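Local coordinates for protein methyltransferase type 12 (Clostridium thermocellum, PDB 3JWI) that probably transfers a methyl group from S-adenosyl-L-methionine to the 2'-oxygen of the 3'-terminal nucleotide of small RNAs, here seen as its methyltransferase domain, at residues T105-I110 with I135-N140; G17-V22 with T200-F205; V92-R97 with F126-P131. All blocks are in the same frame, centred on the assembly; numbering follows the deposited sequence.

From the N terminus, helix 11-25 comes first and supplies 17-22, whose partner 200-205 lies on the last strand, 200-206; contact 2 therefore closes a loop of 177 residues that encloses both other contacts. Next comes 92-97, in the loop between strands 84-88 and 103-107, then 105-110, then 126-131 at the end of helix 115-129, and finally 135-140. Contacts 1 and 3 thus cross along the chain, their centres about 17 Å apart. Contact 1 pairs two parallel strands at the centre of the sheet, contact 2 lays a helix over the antiparallel strand next to them, and contact 3 joins a surface loop to the crossover helix.

Contact 1 of 3, residues T105-I110 with I135-N140; sequences TVIEVI and IVSTPN
Parallel strands 103-107 and 133-139, the two strands of a beta-alpha-beta unit whose helix is 115-129, pair here through Thr105-Ile135, Val106-Val136 and Ile107-Ser137. Val106 N donates to Ile135 O at 2.7 Å, and Ser137 N returns a bond to Val106 O at 3.1 Å. Beyond the last bridge the chain turns at Glu108, yet Glu108 N still reaches Ser137 O at 2.8 Å. A water bridges the strand ends, donating to Val106 O and Ser137 O and accepting from Val109 N, which ties the start of the turn to both strands.

The side chain of Glu108 reaches across to the neighbouring strand. Its chain bends at chi2 (-60°), bringing OE2 within 2.7 Å of Ser137 OG, which donates to the anti lone pair of that oxygen. OE1 is pressed unusually close to CG and CD of Pro139, as is Ser137 OG to CG2 of Ile107, contacts to be read with caution. On the face bearing Val106 and Val136, CB of the former meets CG2 of the latter, while the side chains of Ile110 and Val136 cross at about a right angle, with CD1 of the first 4.0 Å from CG1 of the second. CG1 of Ile110 passes beside Thr138, whose OG1 is bonded to Glu111.

Ile107 contributes to a magnesium site seen in this protein, though no metal is bound here, and Val109 packs near Gly35 of the same site. Functional residues at the carboxyl ends of central parallel strands are typical of the Rossmann-like methyltransferase fold.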
loop_
_atom_site.group_PDB
_atom_site.type_symbol
_atom_site.label_atom_id
_atom_site.label_comp_id
_atom_site.label_asym_id
_atom_site.label_seq_id
_atom_site.Cartn_x
_atom_site.Cartn_y
_atom_site.Cartn_z
ATOM N N THR A 105 -4.594 -1.354 2.004
ATOM C CA THR A 105 -3.431 -0.546 1.680
ATOM C C THR A 105 -2.734 -1.187 0.477
ATOM O O THR A 105 -2.604 -2.408 0.401
ATOM C CB THR A 105 -2.438 -0.466 2.870
ATOM O OG1 THR A 105 -2.060 -1.787 3.264
ATOM C CG2 THR A 105 -3.072 0.236 4.047
ATOM N N VAL A 106 -2.314 -0.353 -0.467
ATOM C CA VAL A 106 -1.626 -0.813 -1.665
ATOM C C VAL A 106 -0.418 0.101 -1.779
ATOM O O VAL A 106 -0.449 1.133 -2.455
ATOM C CB VAL A 106 -2.526 -0.681 -2.906
ATOM C CG1 VAL A 106 -1.885 -1.367 -4.102
ATOM C CG2 VAL A 106 -3.882 -1.291 -2.614
ATOM N N ILE A 107 0.648 -0.298 -1.091
ATOM C CA ILE A 107 1.878 0.480 -1.029
ATOM C C ILE A 107 2.947 -0.004 -2.003
ATOM O O ILE A 107 3.391 -1.140 -1.933
ATOM C CB ILE A 107 2.460 0.445 0.412
ATOM C CG1 ILE A 107 1.325 0.569 1.441
ATOM C CG2 ILE A 107 3.487 1.560 0.588
ATOM C CD1 ILE A 107 0.509 1.842 1.343
ATOM N N GLU A 108 3.355 0.877 -2.905
ATOM C CA GLU A 108 4.378 0.557 -3.894
ATOM C C GLU A 108 4.077 -0.770 -4.593
ATOM O O GLU A 108 4.935 -1.652 -4.685
ATOM C CB GLU A 108 5.751 0.501 -3.209
ATOM C CG GLU A 108 6.014 1.676 -2.248
ATOM C CD GLU A 108 5.973 3.042 -2.937
ATOM O OE1 GLU A 108 6.806 3.259 -3.845
ATOM O OE2 GLU A 108 5.123 3.894 -2.577
ATOM N N VAL A 109 2.854 -0.907 -5.091
ATOM C CA VAL A 109 2.450 -2.124 -5.780
ATOM C C VAL A 109 2.036 -1.915 -7.248
ATOM O O VAL A 109 2.449 -2.670 -8.125
ATOM C CB VAL A 109 1.271 -2.809 -5.035
ATOM C CG1 VAL A 109 0.641 -3.879 -5.925
ATOM C CG2 VAL A 109 1.766 -3.428 -3.719
ATOM N N ILE A 110 1.238 -0.890 -7.519
ATOM C CA ILE A 110 0.743 -0.669 -8.876
ATOM C C ILE A 110 1.766 -0.411 -9.979
ATOM O O ILE A 110 1.530 -0.785 -11.131
ATOM C CB ILE A 110 -0.308 0.459 -8.905
ATOM C CG1 ILE A 110 0.345 1.809 -8.581
ATOM C CG2 ILE A 110 -1.427 0.135 -7.920
ATOM C CD1 ILE A 110 -0.635 2.982 -8.583
ATOM N N ILE A 135 -5.862 3.050 0.637
ATOM C CA ILE A 135 -4.670 3.894 0.592
ATOM C C ILE A 135 -3.705 3.339 -0.448
ATOM O O ILE A 135 -3.361 2.163 -0.420
ATOM C CB ILE A 135 -3.975 3.949 1.980
ATOM C CG1 ILE A 135 -4.981 4.412 3.042
ATOM C CG2 ILE A 135 -2.797 4.901 1.928
ATOM C CD1 ILE A 135 -4.448 4.384 4.481
ATOM N N VAL A 136 -3.272 4.192 -1.367
ATOM C CA VAL A 136 -2.373 3.765 -2.439
ATOM C C VAL A 136 -1.191 4.711 -2.573
ATOM O O VAL A 136 -1.373 5.921 -2.620
ATOM C CB VAL A 136 -3.135 3.742 -3.798
ATOM C CG1 VAL A 136 -2.231 3.232 -4.913
ATOM C CG2 VAL A 136 -4.386 2.886 -3.671
ATOM N N SER A 137 0.021 4.169 -2.633
ATOM C CA SER A 137 1.201 5.008 -2.795
ATOM C C SER A 137 2.079 4.407 -3.877
ATOM O O SER A 137 2.193 3.184 -3.998
ATOM C CB SER A 137 2.007 5.104 -1.488
ATOM O OG SER A 137 2.783 3.936 -1.295
ATOM N N THR A 138 2.710 5.270 -4.658
ATOM C CA THR A 138 3.582 4.818 -5.731
ATOM C C THR A 138 4.668 5.888 -5.887
ATOM O O THR A 138 4.445 7.045 -5.555
ATOM C CB THR A 138 2.767 4.638 -7.044
ATOM O OG1 THR A 138 3.555 3.932 -8.006
ATOM C CG2 THR A 138 2.346 5.991 -7.616
ATOM N N PRO A 139 5.863 5.514 -6.373
ATOM C CA PRO A 139 6.904 6.540 -6.519
ATOM C C PRO A 139 6.542 7.633 -7.525
ATOM O O PRO A 139 5.595 7.495 -8.302
ATOM C CB PRO A 139 8.131 5.745 -6.969
ATOM C CG PRO A 139 7.858 4.346 -6.471
ATOM C CD PRO A 139 6.378 4.181 -6.719
ATOM N N ASN A 140 7.308 8.717 -7.491
ATOM C CA ASN A 140 7.128 9.846 -8.396
ATOM C C ASN A 140 8.322 9.789 -9.345
ATOM O O ASN A 140 9.453 10.122 -8.967
ATOM C CB ASN A 140 7.133 11.156 -7.603
ATOM C CG ASN A 140 7.040 12.393 -8.486
ATOM O OD1 ASN A 140 7.065 12.311 -9.720
ATOM N ND2 ASN A 140 6.946 13.557 -7.848
HETATM O O HOH W 1 0.852 1.052 -5.025
#

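Contact 2 of 3, residues G17-V22 with T200-F205; sequences GTVVAV and TQMGVF
Helix 17-22 runs almost parallel to strand 200-205, their axes 15° apart and 11.2 Å from each other at closest approach, with no hydrogen bond between them. Side chains alone bridge this gap, and alternation along the strand sends those of Met202 and Val204 toward the helix.

Met202 makes the larger part of the strand's contribution. Its CG is anti to the backbone N (chi1 180°) and the chain stays extended through chi2, carrying the sulfur straight out from the strand; a bend at chi3 (-70°) then turns the methyl along the helix surface. CE comes to rest 3.7 Å from CG2 of Val19, the two side chains crossing at a slant. Thr18 slides past the thioether in the opposite direction and lays its methyl CG2 4.0 Å from Met202 SD. This methyl, anti to the backbone N, is the branch that faces the sulfur, while OG1 is hydrogen-bonded to Gln14 O within the helix. A turn further on, Val22 CG2 makes a looser contact with Met202 SD at 4.4 Å.

Val22 and Val204 form the second point of contact and meet tip to tip. CG1 of Val22 lies 3.9 Å from CG1 of Val204 and 4.1 Å from its CG2, so one methyl faces both branches of the opposing valine. The interface is apolar throughout.

An N-terminal helix thus packs on one face of the Rossmann-like methyltransferase sheet, where Val19 also touches Ile107 of the magnesium site, empty here. Ile135 of strand 133-139 touches both Met202 and Val22, extending the packing across the sheet. Beyond Val19 lies Leu41 of helix 40-46, Ile189 of strand 183-189 borders Thr18, and Phe205 faces helix 166-180 on the other side of the sheet.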
loop_
_atom_site.group_PDB
_atom_site.type_symbol
_atom_site.label_atom_id
_atom_site.label_comp_id
_atom_site.label_asym_id
_atom_site.label_seq_id
_atom_site.Cartn_x
_atom_site.Cartn_y
_atom_site.Cartn_z
ATOM N N GLY A 17 4.813 5.578 7.939
ATOM C CA GLY A 17 4.312 6.311 9.083
ATOM C C GLY A 17 3.057 7.078 8.727
ATOM O O GLY A 17 2.153 7.235 9.554
ATOM N N THR A 18 2.994 7.555 7.486
ATOM C CA THR A 18 1.840 8.315 7.018
ATOM C C THR A 18 0.645 7.396 6.834
ATOM O O THR A 18 -0.481 7.754 7.189
ATOM C CB THR A 18 2.130 9.013 5.674
ATOM O OG1 THR A 18 3.281 9.853 5.807
ATOM C CG2 THR A 18 0.930 9.867 5.246
ATOM N N VAL A 19 0.885 6.212 6.275
ATOM C CA VAL A 19 -0.189 5.253 6.050
ATOM C C VAL A 19 -0.896 4.959 7.373
ATOM O O VAL A 19 -2.125 5.015 7.456
ATOM C CB VAL A 19 0.351 3.935 5.444
ATOM C CG1 VAL A 19 -0.772 2.929 5.292
ATOM C CG2 VAL A 19 0.988 4.210 4.092
ATOM N N VAL A 20 -0.113 4.654 8.404
ATOM C CA VAL A 20 -0.660 4.369 9.726
ATOM C C VAL A 20 -1.485 5.557 10.200
ATOM O O VAL A 20 -2.619 5.394 10.646
ATOM C CB VAL A 20 0.466 4.097 10.757
ATOM C CG1 VAL A 20 -0.140 3.791 12.126
ATOM C CG2 VAL A 20 1.320 2.929 10.293
ATOM N N ALA A 21 -0.913 6.752 10.090
ATOM C CA ALA A 21 -1.601 7.972 10.493
ATOM C C ALA A 21 -2.948 8.107 9.775
ATOM O O ALA A 21 -3.971 8.419 10.396
ATOM C CB ALA A 21 -0.720 9.187 10.200
ATOM N N VAL A 22 -2.956 7.880 8.464
ATOM C CA VAL A 22 -4.206 7.966 7.716
ATOM C C VAL A 22 -5.198 6.927 8.238
ATOM O O VAL A 22 -6.371 7.224 8.441
ATOM C CB VAL A 22 -3.988 7.713 6.199
ATOM C CG1 VAL A 22 -5.343 7.679 5.476
ATOM C CG2 VAL A 22 -3.087 8.798 5.609
ATOM N N THR A 200 7.333 10.247 -3.034
ATOM C CA THR A 200 6.209 9.330 -3.194
ATOM C C THR A 200 4.868 10.045 -3.251
ATOM O O THR A 200 4.629 11.023 -2.547
ATOM C CB THR A 200 6.143 8.268 -2.051
ATOM O OG1 THR A 200 5.279 8.736 -1.013
ATOM C CG2 THR A 200 7.519 8.010 -1.462
ATOM N N GLN A 201 3.990 9.549 -4.110
ATOM C CA GLN A 201 2.666 10.126 -4.241
ATOM C C GLN A 201 1.687 9.168 -3.581
ATOM O O GLN A 201 1.861 7.954 -3.632
ATOM C CB GLN A 201 2.320 10.359 -5.722
ATOM C CG GLN A 201 3.141 9.547 -6.708
ATOM C CD GLN A 201 2.995 10.034 -8.144
ATOM O OE1 GLN A 201 3.565 9.451 -9.076
ATOM N NE2 GLN A 201 2.235 11.105 -8.330
ATOM N N MET A 202 0.667 9.717 -2.939
ATOM C CA MET A 202 -0.314 8.893 -2.252
ATOM C C MET A 202 -1.715 9.374 -2.568
ATOM O O MET A 202 -1.966 10.578 -2.671
ATOM C CB MET A 202 -0.078 8.948 -0.724
ATOM C CG MET A 202 -1.055 8.124 0.151
ATOM S SD MET A 202 -0.683 8.176 1.986
ATOM C CE MET A 202 0.774 7.245 2.027
ATOM N N GLY A 203 -2.617 8.416 -2.735
ATOM C CA GLY A 203 -4.003 8.732 -2.981
ATOM C C GLY A 203 -4.823 8.035 -1.912
ATOM O O GLY A 203 -4.660 6.836 -1.676
ATOM N N VAL A 204 -5.687 8.782 -1.235
ATOM C CA VAL A 204 -6.534 8.189 -0.214
ATOM C C VAL A 204 -7.975 8.168 -0.727
ATOM O O VAL A 204 -8.636 9.203 -0.854
ATOM C CB VAL A 204 -6.414 8.961 1.126
ATOM C CG1 VAL A 204 -7.342 8.352 2.169
ATOM C CG2 VAL A 204 -4.965 8.885 1.623
ATOM N N PHE A 205 -8.447 6.966 -1.029
ATOM C CA PHE A 205 -9.792 6.767 -1.559
ATOM C C PHE A 205 -10.783 6.406 -0.462
ATOM O O PHE A 205 -10.550 5.482 0.310
ATOM C CB PHE A 205 -9.761 5.643 -2.599
ATOM C CG PHE A 205 -8.804 5.888 -3.735
ATOM C CD1 PHE A 205 -9.246 6.473 -4.921
ATOM C CD2 PHE A 205 -7.461 5.534 -3.617
ATOM C CE1 PHE A 205 -8.366 6.702 -5.980
ATOM C CE2 PHE A 205 -6.572 5.759 -4.665
ATOM C CZ PHE A 205 -7.029 6.345 -5.855
#

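Contact 3 of 3, residues V92-R97 with F126-P131; sequences VYRDKR and FEFTRP
Arg94 and Phe128 form the close-packed part of this surface contact. Arg94 CG sits over one face of the phenyl ring, 3.7 Å from its centroid and 20° off the normal, in a CH-pi contact. Bends at chi2 and chi3 bring the guanidinium past the rim of the ring, where one of its faces covers Phe128 CD1, 3.3 Å from Arg94 CZ, with the guanidinium and ring planes 42° apart. At the ring edge, Asp95 O approaches Phe128 CE2 at 3.3 Å.

The contact joins the loop between strands 84-88 and 103-107 to the C-terminal end of helix 115-129, the crossover helix of a beta-alpha-beta unit in the methyltransferase domain. An Asx turn shapes this loop: Asp95 OD1 accepts from Arg97 N at 2.8 Å, while the Arg97 guanidinium grips the carboxylate side-on through NE and NH2, and also makes a cation-pi contact with Phe87.

Toward solvent the packing thins. Arg94 NH1 and Glu127 OE2 form a long salt bridge of 4.0 Å, their flat groups 74° apart, and Glu127 OE1 has a second cationic partner in Lys123. Lys96 meets the ring edge by its backbone, CA 4.5 Å from Phe128 CZ, its side chain starting away from the helix.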
loop_
_atom_site.group_PDB
_atom_site.type_symbol
_atom_site.label_atom_id
_atom_site.label_comp_id
_atom_site.label_asym_id
_atom_site.label_seq_id
_atom_site.Cartn_x
_atom_site.Cartn_y
_atom_site.Cartn_z
ATOM N N VAL A 92 -5.300 -10.799 -8.544
ATOM C CA VAL A 92 -6.015 -10.500 -9.783
ATOM C C VAL A 92 -7.321 -11.285 -9.885
ATOM O O VAL A 92 -8.079 -11.119 -10.840
ATOM C CB VAL A 92 -5.159 -10.791 -11.059
ATOM C CG1 VAL A 92 -3.989 -9.817 -11.143
ATOM C CG2 VAL A 92 -4.659 -12.215 -11.043
ATOM N N TYR A 93 -7.582 -12.148 -8.911
ATOM C CA TYR A 93 -8.820 -12.926 -8.893
ATOM C C TYR A 93 -9.486 -12.689 -7.555
ATOM O O TYR A 93 -8.813 -12.364 -6.578
ATOM C CB TYR A 93 -8.542 -14.423 -9.042
ATOM C CG TYR A 93 -7.969 -14.814 -10.379
ATOM C CD1 TYR A 93 -8.713 -14.663 -11.549
ATOM C CD2 TYR A 93 -6.682 -15.332 -10.478
ATOM C CE1 TYR A 93 -8.187 -15.020 -12.790
ATOM C CE2 TYR A 93 -6.143 -15.692 -11.712
ATOM C CZ TYR A 93 -6.902 -15.533 -12.866
ATOM O OH TYR A 93 -6.376 -15.881 -14.091
ATOM N N ARG A 94 -10.804 -12.856 -7.502
ATOM C CA ARG A 94 -11.522 -12.659 -6.254
ATOM C C ARG A 94 -11.125 -13.702 -5.224
ATOM O O ARG A 94 -10.792 -14.842 -5.557
ATOM C CB ARG A 94 -13.031 -12.670 -6.503
ATOM C CG ARG A 94 -13.525 -11.312 -6.975
ATOM C CD ARG A 94 -14.640 -11.410 -7.986
ATOM N NE ARG A 94 -15.914 -11.779 -7.392
ATOM C CZ ARG A 94 -16.999 -11.007 -7.403
ATOM N NH1 ARG A 94 -16.971 -9.810 -7.970
ATOM N NH2 ARG A 94 -18.126 -11.453 -6.866
ATOM N N ASP A 95 -11.138 -13.292 -3.963
ATOM C CA ASP A 95 -10.762 -14.176 -2.877
ATOM C C ASP A 95 -11.617 -13.801 -1.678
ATOM O O ASP A 95 -11.582 -12.654 -1.229
ATOM C CB ASP A 95 -9.281 -13.983 -2.550
ATOM C CG ASP A 95 -8.751 -15.032 -1.597
ATOM O OD1 ASP A 95 -9.392 -15.259 -0.548
ATOM O OD2 ASP A 95 -7.690 -15.623 -1.896
ATOM N N LYS A 96 -12.382 -14.766 -1.169
ATOM C CA LYS A 96 -13.262 -14.523 -0.034
ATOM C C LYS A 96 -12.517 -13.955 1.162
ATOM O O LYS A 96 -13.078 -13.184 1.935
ATOM C CB LYS A 96 -13.994 -15.808 0.375
ATOM C CG LYS A 96 -15.286 -16.060 -0.392
ATOM C CD LYS A 96 -16.180 -17.043 0.364
ATOM C CE LYS A 96 -17.594 -17.097 -0.217
ATOM N NZ LYS A 96 -17.612 -17.564 -1.634
ATOM N N ARG A 97 -11.250 -14.326 1.306
ATOM C CA ARG A 97 -10.455 -13.835 2.420
ATOM C C ARG A 97 -10.223 -12.329 2.364
ATOM O O ARG A 97 -9.762 -11.744 3.341
ATOM C CB ARG A 97 -9.117 -14.580 2.487
ATOM C CG ARG A 97 -9.232 -15.983 3.079
ATOM C CD ARG A 97 -7.931 -16.756 2.940
ATOM N NE ARG A 97 -7.577 -16.975 1.538
ATOM C CZ ARG A 97 -6.512 -17.665 1.139
ATOM N NH1 ARG A 97 -5.697 -18.205 2.039
ATOM N NH2 ARG A 97 -6.253 -17.808 -0.153
ATOM N N PHE A 126 -11.439 -2.380 -5.814
ATOM C CA PHE A 126 -12.497 -1.384 -5.709
ATOM C C PHE A 126 -13.930 -1.871 -5.865
ATOM O O PHE A 126 -14.863 -1.250 -5.354
ATOM C CB PHE A 126 -12.230 -0.269 -6.715
ATOM C CG PHE A 126 -11.002 0.530 -6.413
ATOM C CD1 PHE A 126 -10.942 1.331 -5.274
ATOM C CD2 PHE A 126 -9.907 0.498 -7.273
ATOM C CE1 PHE A 126 -9.810 2.096 -4.994
ATOM C CE2 PHE A 126 -8.770 1.255 -7.006
ATOM C CZ PHE A 126 -8.720 2.060 -5.860
ATOM N N GLU A 127 -14.103 -2.983 -6.564
ATOM C CA GLU A 127 -15.428 -3.522 -6.791
ATOM C C GLU A 127 -15.805 -4.652 -5.836
ATOM O O GLU A 127 -16.906 -4.648 -5.288
ATOM C CB GLU A 127 -15.547 -3.990 -8.250
ATOM C CG GLU A 127 -16.767 -4.857 -8.547
ATOM C CD GLU A 127 -16.790 -5.356 -9.994
ATOM O OE1 GLU A 127 -17.015 -4.524 -10.903
ATOM O OE2 GLU A 127 -16.573 -6.575 -10.210
ATOM N N PHE A 128 -14.901 -5.609 -5.635
ATOM C CA PHE A 128 -15.160 -6.755 -4.749
ATOM C C PHE A 128 -14.803 -6.507 -3.273
ATOM O O PHE A 128 -15.666 -6.557 -2.395
ATOM C CB PHE A 128 -14.386 -7.977 -5.246
ATOM C CG PHE A 128 -14.615 -9.223 -4.427
ATOM C CD1 PHE A 128 -15.789 -9.961 -4.559
ATOM C CD2 PHE A 128 -13.649 -9.666 -3.534
ATOM C CE1 PHE A 128 -15.991 -11.126 -3.813
ATOM C CE2 PHE A 128 -13.844 -10.829 -2.782
ATOM C CZ PHE A 128 -15.014 -11.559 -2.922
ATOM N N THR A 129 -13.528 -6.259 -3.005
ATOM C CA THR A 129 -13.066 -6.017 -1.643
ATOM C C THR A 129 -13.773 -4.792 -1.084
ATOM O O THR A 129 -14.175 -4.760 0.085
ATOM C CB THR A 129 -11.549 -5.795 -1.627
ATOM O OG1 THR A 129 -10.910 -6.903 -2.278
ATOM C CG2 THR A 129 -11.033 -5.686 -0.186
ATOM N N ARG A 130 -13.906 -3.791 -1.946
ATOM C CA ARG A 130 -14.581 -2.526 -1.669
ATOM C C ARG A 130 -14.679 -2.059 -0.206
ATOM O O ARG A 130 -15.769 -1.978 0.367
ATOM C CB ARG A 130 -15.975 -2.581 -2.307
ATOM C CG ARG A 130 -16.647 -1.239 -2.546
ATOM C CD ARG A 130 -17.889 -1.428 -3.415
ATOM N NE ARG A 130 -18.579 -0.180 -3.751
ATOM C CZ ARG A 130 -18.146 0.713 -4.640
ATOM N NH1 ARG A 130 -17.006 0.514 -5.297
ATOM N NH2 ARG A 130 -18.867 1.798 -4.888
ATOM N N PRO A 131 -13.534 -1.723 0.408
ATOM C CA PRO A 131 -13.504 -1.257 1.799
ATOM C C PRO A 131 -13.813 0.242 1.864
ATOM O O PRO A 131 -13.749 0.944 0.850
ATOM C CB PRO A 131 -12.077 -1.565 2.223
ATOM C CG PRO A 131 -11.315 -1.269 0.969
ATOM C CD PRO A 131 -12.163 -1.934 -0.098
#